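Local coordinates for protein putative O-Methyltransferase (Corynebacterium glutamicum, PDB 3DR5) that probably transfers a methyl group from S-adenosyl-L-methionine to an oxygen atom of an acceptor not yet identified, as a putative O-methyltransferase, at residues A[31-39]-A[63-71]; A[78-89]-A[110-121]. One frame throughout, in Å; residues are numbered along the deposited sequence.

Interaction 1: residues A[31-39]-A[63-71]; sequences EFGLPAPDE and ITPAAGLVG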
# COMPACT_ATOMS: atom_id res chain seq x y z
N GLU A 31 -15.16 -19.16 11.99
CA GLU A 31 -16.25 -19.95 12.55
C GLU A 31 -17.57 -19.75 11.80
O GLU A 31 -18.41 -20.64 11.78
CB GLU A 31 -16.43 -19.60 14.03
CG GLU A 31 -15.40 -20.23 14.94
CD GLU A 31 -15.43 -19.66 16.33
OE1 GLU A 31 -16.52 -19.21 16.75
OE2 GLU A 31 -14.39 -19.67 17.01
N PHE A 32 -17.74 -18.58 11.19
CA PHE A 32 -18.96 -18.27 10.45
C PHE A 32 -18.80 -18.34 8.93
O PHE A 32 -19.71 -17.97 8.18
CB PHE A 32 -19.47 -16.88 10.85
CG PHE A 32 -20.07 -16.83 12.24
CD1 PHE A 32 -21.44 -17.06 12.43
CD2 PHE A 32 -19.27 -16.55 13.34
CE1 PHE A 32 -21.99 -17.01 13.71
CE2 PHE A 32 -19.82 -16.51 14.62
CZ PHE A 32 -21.18 -16.73 14.81
N GLY A 33 -17.63 -18.81 8.49
CA GLY A 33 -17.35 -18.93 7.07
C GLY A 33 -17.31 -17.63 6.29
O GLY A 33 -17.62 -17.61 5.10
N LEU A 34 -16.90 -16.56 6.95
CA LEU A 34 -16.84 -15.24 6.31
C LEU A 34 -15.52 -14.97 5.59
O LEU A 34 -14.48 -15.45 6.02
CB LEU A 34 -17.06 -14.14 7.36
CG LEU A 34 -18.25 -14.28 8.30
CD1 LEU A 34 -18.20 -13.22 9.39
CD2 LEU A 34 -19.54 -14.16 7.51
N PRO A 35 -15.57 -14.21 4.49
CA PRO A 35 -14.38 -13.87 3.70
C PRO A 35 -13.51 -12.95 4.55
O PRO A 35 -13.90 -11.82 4.85
CB PRO A 35 -14.95 -13.13 2.48
CG PRO A 35 -16.44 -13.41 2.51
CD PRO A 35 -16.78 -13.56 3.95
N ALA A 36 -12.32 -13.42 4.91
CA ALA A 36 -11.41 -12.65 5.75
C ALA A 36 -10.02 -12.44 5.15
O ALA A 36 -9.26 -13.40 5.01
CB ALA A 36 -11.28 -13.31 7.11
N PRO A 37 -9.68 -11.19 4.81
CA PRO A 37 -8.36 -10.88 4.23
C PRO A 37 -7.27 -11.40 5.16
O PRO A 37 -7.41 -11.31 6.38
CB PRO A 37 -8.36 -9.35 4.18
CG PRO A 37 -9.80 -8.99 4.09
CD PRO A 37 -10.48 -9.97 5.01
N ASP A 38 -6.19 -11.92 4.59
CA ASP A 38 -5.10 -12.44 5.41
C ASP A 38 -4.37 -11.33 6.17
O ASP A 38 -4.68 -10.15 6.02
CB ASP A 38 -4.12 -13.28 4.55
CG ASP A 38 -3.37 -12.46 3.50
OD1 ASP A 38 -3.74 -11.29 3.28
OD2 ASP A 38 -2.41 -13.01 2.91
N GLU A 39 -3.40 -11.72 6.99
CA GLU A 39 -2.66 -10.78 7.81
C GLU A 39 -1.91 -9.71 7.03
O GLU A 39 -1.84 -8.56 7.47
CB GLU A 39 -1.68 -11.53 8.71
CG GLU A 39 -0.73 -10.64 9.52
CD GLU A 39 -1.45 -9.72 10.49
OE1 GLU A 39 -2.46 -10.16 11.09
OE2 GLU A 39 -1.01 -8.57 10.68
N ILE A 63 -17.03 -2.14 3.81
CA ILE A 63 -18.20 -2.81 3.28
C ILE A 63 -17.84 -4.29 3.17
O ILE A 63 -17.23 -4.73 2.19
CB ILE A 63 -18.56 -2.25 1.90
CG1 ILE A 63 -19.00 -0.79 2.05
CG2 ILE A 63 -19.65 -3.08 1.26
CD1 ILE A 63 -18.54 0.10 0.92
N THR A 64 -18.26 -5.06 4.16
CA THR A 64 -17.92 -6.48 4.21
C THR A 64 -18.67 -7.20 5.33
O THR A 64 -19.02 -6.59 6.34
CB THR A 64 -16.41 -6.62 4.48
OG1 THR A 64 -16.08 -7.98 4.77
CG2 THR A 64 -15.99 -5.75 5.69
N PRO A 65 -18.91 -8.51 5.17
CA PRO A 65 -19.60 -9.33 6.17
C PRO A 65 -18.76 -9.47 7.43
O PRO A 65 -19.28 -9.71 8.51
CB PRO A 65 -19.76 -10.69 5.48
CG PRO A 65 -19.80 -10.35 4.04
CD PRO A 65 -18.82 -9.21 3.87
N ALA A 66 -17.44 -9.33 7.28
CA ALA A 66 -16.53 -9.43 8.42
C ALA A 66 -15.89 -8.07 8.70
O ALA A 66 -14.68 -7.91 8.62
CB ALA A 66 -15.43 -10.45 8.13
N ALA A 67 -16.72 -7.09 9.06
CA ALA A 67 -16.25 -5.74 9.33
C ALA A 67 -15.40 -5.63 10.59
O ALA A 67 -14.63 -4.68 10.75
CB ALA A 67 -17.44 -4.78 9.42
N GLY A 68 -15.55 -6.61 11.47
CA GLY A 68 -14.81 -6.60 12.72
C GLY A 68 -13.32 -6.80 12.52
O GLY A 68 -12.50 -6.08 13.10
N LEU A 69 -12.96 -7.79 11.71
CA LEU A 69 -11.56 -8.08 11.46
C LEU A 69 -10.96 -6.91 10.67
O LEU A 69 -10.01 -6.27 11.11
CB LEU A 69 -11.42 -9.39 10.67
CG LEU A 69 -10.00 -9.74 10.19
CD1 LEU A 69 -9.09 -10.02 11.37
CD2 LEU A 69 -10.07 -10.95 9.28
N VAL A 70 -11.53 -6.62 9.51
CA VAL A 70 -11.08 -5.52 8.66
C VAL A 70 -11.00 -4.19 9.43
O VAL A 70 -9.99 -3.49 9.33
CB VAL A 70 -12.04 -5.36 7.45
CG1 VAL A 70 -11.74 -4.05 6.71
CG2 VAL A 70 -11.88 -6.54 6.51
N GLY A 71 -12.06 -3.88 10.17
CA GLY A 71 -12.15 -2.65 10.93
C GLY A 71 -11.05 -2.44 11.95
O GLY A 71 -10.64 -1.31 12.21
O HOH W 1 -13.63 -8.99 4.35

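Interaction 2: residues A[78-89]-A[110-121]; sequences LADNTTLTCIDP and RVRFLLSRPLDV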
# COMPACT_ATOMS: atom_id res chain seq x y z
N LEU A 78 -6.00 4.75 11.46
CA LEU A 78 -6.85 5.93 11.37
C LEU A 78 -6.63 6.97 12.48
O LEU A 78 -6.44 6.62 13.64
CB LEU A 78 -8.31 5.47 11.38
CG LEU A 78 -9.34 5.94 10.35
CD1 LEU A 78 -8.75 5.88 8.94
CD2 LEU A 78 -10.59 5.07 10.46
N ALA A 79 -6.65 8.25 12.12
CA ALA A 79 -6.49 9.32 13.11
C ALA A 79 -7.72 9.26 14.05
O ALA A 79 -8.86 8.95 13.63
CB ALA A 79 -6.42 10.67 12.42
N ASP A 80 -7.50 9.56 15.33
CA ASP A 80 -8.55 9.50 16.35
C ASP A 80 -9.81 10.30 16.11
O ASP A 80 -10.90 9.91 16.56
CB ASP A 80 -7.98 9.87 17.73
CG ASP A 80 -6.91 8.90 18.19
OD1 ASP A 80 -6.83 7.79 17.60
OD2 ASP A 80 -6.17 9.23 19.14
N ASN A 81 -9.68 11.41 15.38
CA ASN A 81 -10.83 12.26 15.10
C ASN A 81 -11.59 11.90 13.83
O ASN A 81 -12.08 12.77 13.11
CB ASN A 81 -10.39 13.73 15.06
CG ASN A 81 -9.42 14.02 13.95
OD1 ASN A 81 -8.66 13.15 13.53
ND2 ASN A 81 -9.43 15.27 13.47
N THR A 82 -11.67 10.60 13.56
CA THR A 82 -12.40 10.09 12.40
C THR A 82 -13.18 8.87 12.88
O THR A 82 -12.95 8.38 13.99
CB THR A 82 -11.46 9.63 11.26
OG1 THR A 82 -10.67 8.52 11.71
CG2 THR A 82 -10.54 10.77 10.83
N THR A 83 -14.09 8.37 12.06
CA THR A 83 -14.87 7.19 12.44
C THR A 83 -14.74 6.08 11.39
O THR A 83 -14.30 6.32 10.26
CB THR A 83 -16.39 7.49 12.58
OG1 THR A 83 -16.92 7.87 11.30
CG2 THR A 83 -16.65 8.61 13.59
N LEU A 84 -15.09 4.87 11.79
CA LEU A 84 -15.10 3.75 10.86
C LEU A 84 -16.58 3.46 10.66
O LEU A 84 -17.33 3.26 11.62
CB LEU A 84 -14.41 2.50 11.43
CG LEU A 84 -14.65 1.20 10.64
CD1 LEU A 84 -13.99 1.27 9.26
CD2 LEU A 84 -14.09 0.03 11.44
N THR A 85 -17.02 3.46 9.41
CA THR A 85 -18.41 3.17 9.08
C THR A 85 -18.45 1.78 8.45
O THR A 85 -17.86 1.55 7.40
CB THR A 85 -18.97 4.21 8.09
OG1 THR A 85 -19.01 5.49 8.74
CG2 THR A 85 -20.37 3.83 7.64
N CYS A 86 -19.14 0.86 9.12
CA CYS A 86 -19.27 -0.51 8.64
C CYS A 86 -20.64 -0.69 8.01
O CYS A 86 -21.64 -0.18 8.51
CB CYS A 86 -19.11 -1.50 9.80
SG CYS A 86 -17.56 -1.33 10.71
N ILE A 87 -20.68 -1.43 6.91
CA ILE A 87 -21.94 -1.64 6.20
C ILE A 87 -22.20 -3.10 5.82
O ILE A 87 -21.44 -3.69 5.05
CB ILE A 87 -21.99 -0.83 4.89
CG1 ILE A 87 -21.53 0.61 5.14
CG2 ILE A 87 -23.40 -0.87 4.30
CD1 ILE A 87 -21.64 1.51 3.93
N ASP A 88 -23.28 -3.66 6.37
CA ASP A 88 -23.70 -5.01 6.03
C ASP A 88 -25.18 -5.15 6.44
O ASP A 88 -25.60 -4.61 7.46
CB ASP A 88 -22.85 -6.08 6.73
CG ASP A 88 -23.15 -7.49 6.21
OD1 ASP A 88 -22.70 -7.82 5.09
OD2 ASP A 88 -23.85 -8.25 6.90
N PRO A 89 -25.98 -5.87 5.64
CA PRO A 89 -27.41 -6.08 5.91
C PRO A 89 -27.77 -7.13 6.97
O PRO A 89 -28.91 -7.17 7.44
CB PRO A 89 -27.97 -6.47 4.55
CG PRO A 89 -26.84 -7.21 3.91
CD PRO A 89 -25.60 -6.43 4.33
N ARG A 110 -16.18 5.79 17.94
CA ARG A 110 -15.24 5.64 16.83
C ARG A 110 -15.82 4.82 15.68
O ARG A 110 -15.34 4.90 14.55
CB ARG A 110 -13.96 4.97 17.30
CG ARG A 110 -13.09 5.78 18.26
CD ARG A 110 -12.60 7.07 17.62
NE ARG A 110 -12.05 6.92 16.27
CZ ARG A 110 -10.87 6.38 15.98
NH1 ARG A 110 -10.09 5.94 16.95
NH2 ARG A 110 -10.45 6.33 14.73
N VAL A 111 -16.85 4.04 15.97
CA VAL A 111 -17.47 3.19 14.96
C VAL A 111 -18.95 3.49 14.72
O VAL A 111 -19.65 3.98 15.61
CB VAL A 111 -17.33 1.70 15.35
CG1 VAL A 111 -18.15 0.83 14.40
CG2 VAL A 111 -15.86 1.27 15.30
N ARG A 112 -19.41 3.18 13.52
CA ARG A 112 -20.78 3.39 13.13
C ARG A 112 -21.19 2.21 12.24
O ARG A 112 -20.53 1.93 11.24
CB ARG A 112 -20.87 4.71 12.37
CG ARG A 112 -22.17 4.98 11.66
CD ARG A 112 -21.88 5.70 10.35
NE ARG A 112 -22.70 6.90 10.19
CZ ARG A 112 -22.58 7.76 9.18
NH1 ARG A 112 -21.67 7.55 8.22
NH2 ARG A 112 -23.37 8.81 9.12
N PHE A 113 -22.26 1.52 12.60
CA PHE A 113 -22.70 0.39 11.79
C PHE A 113 -24.02 0.69 11.07
O PHE A 113 -25.01 1.08 11.69
CB PHE A 113 -22.85 -0.88 12.64
CG PHE A 113 -22.69 -2.16 11.84
CD1 PHE A 113 -21.53 -2.92 11.95
CD2 PHE A 113 -23.68 -2.56 10.95
CE1 PHE A 113 -21.35 -4.07 11.17
CE2 PHE A 113 -23.51 -3.71 10.17
CZ PHE A 113 -22.34 -4.47 10.28
N LEU A 114 -24.02 0.52 9.76
CA LEU A 114 -25.23 0.74 8.98
C LEU A 114 -25.76 -0.61 8.49
O LEU A 114 -25.20 -1.23 7.57
CB LEU A 114 -24.95 1.67 7.78
CG LEU A 114 -24.19 2.97 8.06
CD1 LEU A 114 -24.00 3.76 6.77
CD2 LEU A 114 -24.96 3.80 9.08
N LEU A 115 -26.84 -1.07 9.13
CA LEU A 115 -27.49 -2.34 8.79
C LEU A 115 -28.22 -2.15 7.45
O LEU A 115 -29.43 -1.93 7.42
CB LEU A 115 -28.53 -2.71 9.85
CG LEU A 115 -28.42 -3.98 10.70
CD1 LEU A 115 -29.85 -4.41 11.07
CD2 LEU A 115 -27.71 -5.11 9.94
N SER A 116 -27.48 -2.25 6.35
CA SER A 116 -28.07 -2.04 5.03
C SER A 116 -27.29 -2.77 3.95
O SER A 116 -26.19 -3.29 4.20
CB SER A 116 -28.04 -0.56 4.67
OG SER A 116 -27.66 0.26 5.77
N ARG A 117 -27.85 -2.80 2.75
CA ARG A 117 -27.17 -3.39 1.63
C ARG A 117 -26.30 -2.20 1.20
O ARG A 117 -26.77 -1.05 1.11
CB ARG A 117 -28.17 -3.78 0.53
CG ARG A 117 -29.26 -4.68 1.07
CD ARG A 117 -30.39 -4.85 0.08
NE ARG A 117 -29.92 -5.47 -1.16
CZ ARG A 117 -30.73 -5.91 -2.13
NH1 ARG A 117 -32.04 -5.80 -2.00
NH2 ARG A 117 -30.21 -6.46 -3.22
N PRO A 118 -25.02 -2.45 0.95
CA PRO A 118 -24.05 -1.42 0.54
C PRO A 118 -24.55 -0.42 -0.50
O PRO A 118 -24.53 0.79 -0.28
CB PRO A 118 -22.88 -2.23 -0.01
CG PRO A 118 -22.94 -3.50 0.73
CD PRO A 118 -24.41 -3.79 0.89
N LEU A 119 -24.98 -0.95 -1.64
CA LEU A 119 -25.41 -0.11 -2.73
C LEU A 119 -26.68 0.68 -2.52
O LEU A 119 -26.99 1.60 -3.28
CB LEU A 119 -25.48 -0.96 -4.01
CG LEU A 119 -24.14 -1.60 -4.43
CD1 LEU A 119 -24.37 -2.49 -5.64
CD2 LEU A 119 -23.11 -0.52 -4.74
N ASP A 120 -27.42 0.34 -1.47
CA ASP A 120 -28.64 1.06 -1.16
C ASP A 120 -28.34 2.28 -0.29
O ASP A 120 -28.88 3.36 -0.53
CB ASP A 120 -29.62 0.15 -0.41
CG ASP A 120 -30.40 -0.77 -1.33
OD1 ASP A 120 -30.67 -1.93 -0.95
OD2 ASP A 120 -30.76 -0.33 -2.44
N VAL A 121 -27.46 2.12 0.70
CA VAL A 121 -27.15 3.18 1.64
C VAL A 121 -26.04 4.17 1.29
O VAL A 121 -25.95 5.25 1.88
CB VAL A 121 -26.86 2.57 3.02
CG1 VAL A 121 -25.48 1.94 3.03
CG2 VAL A 121 -27.00 3.62 4.11
O HOH W 2 -8.01 5.01 15.06

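Interaction 1: residues A[31-39]-A[63-71]
T64 OG1 is gripped twice: it accepts from the backbone N of A66 at 3.2 Å, closing an ST turn, and it meets a water whose oxygen is 2.7 Å from OG1. The same water donates to P35 O, so a single water joins the two segments, spanning P35 O and T64 OG1, 4.4 Å apart. Around this bridge the contact is apolar. CD2 of L34 lies 4.0 Å from P65 CB, while CD1 sits 3.8 Å from P65 O and also borders A66 CB, the L34 and P65 side chains sliding past each other in opposite directions. A66 CB fits against L34 CB and comes within 3.9 Å of P35 O. Further along, A36 CB presses on L69 CD2 at 3.4 Å, a tight pair. L69 has CG anti to its backbone N (chi1 173°), and its CD2 methyl also comes within 4.0 Å of P37 O. The P37 ring crosses the V70 side chain at about a right angle, its CG and CD both resting on CG2. R26 binds P37 O and, with V22 and A25, packs on L69, so helix 20-31 covers this end. Residues 64-66 turn from strand 59-63 into helix 67-77; their place after the first strand corresponds to the glycine-rich loop of Rossmann-like methyltransferases, consistent with a role in holding S-adenosylmethionine.

Interaction 2: residues A[78-89]-A[110-121]
The parallel strands 83-87 and 111-114 are the two arms of a right-handed beta-alpha-beta crossover through helix 91-103. Four backbone bonds (L84 N to R110 O, R112 N to L84 O, C86 N to R112 O, L114 N to C86 O) pair them, the last 2.8 Å and almost straight (176°); weak ones from D88 N and S116 N prolong them. At the start of the pairing R110 curls back, bent at chi2 and chi3, onto the type I turn 79-82. Its NE donates to T82 O at 2.9 Å in the guanidinium plane, NH2 adds a weak bond to the same oxygen, and D80 O sits over one face of the group. The D80 carboxylate is only a long charge partner of R110, being hydrogen-bonded to H216 and H217 in the histidine tag of the second subunit. On the face carrying C86, the F113 ring lies with CD1 3.5 Å from C86 CB; C86 O stands over the ring and D88 O meets its edge near CE2. Strand 111-114 is the outermost on this side of the Rossmann-like sheet within this chain. On the opposite face T85 and R112 run side by side, with a weak bond from R112 NH1 to T85 OG1; Y130 OH is a second weak partner. I87 CG2, anti to the backbone N, reaches 3.7 Å from V121 CG1 in helix 118-121. D88 follows I87 at the C-terminal side of strand 83-87, where related methyltransferases often carry an acidic residue for the cofactor ribose; here its OD2 is held by H93 ND1 and E90 N.

Interaction 1 closes before interaction 2 opens, helix 67-77 leading on to strand 83-87, and their centres lie 14 Å apart. They touch where the helix lies on the sheet: A67 CB is 3.7 Å from C86 SG, and G71 CA packs on L84 CD2 at 3.4 Å. At the C-terminal side of the strands the turn of 63-71 meets D88, with P65 CA 3.6 Å from D88 OD1. H93 links the two contacts again, binding D88 while packing on L34 and P65. This meeting of the turn and the acidic residue beyond strand 83-87 matches the place where relatives bind S-adenosylmethionine, so a cofactor pocket there is plausible.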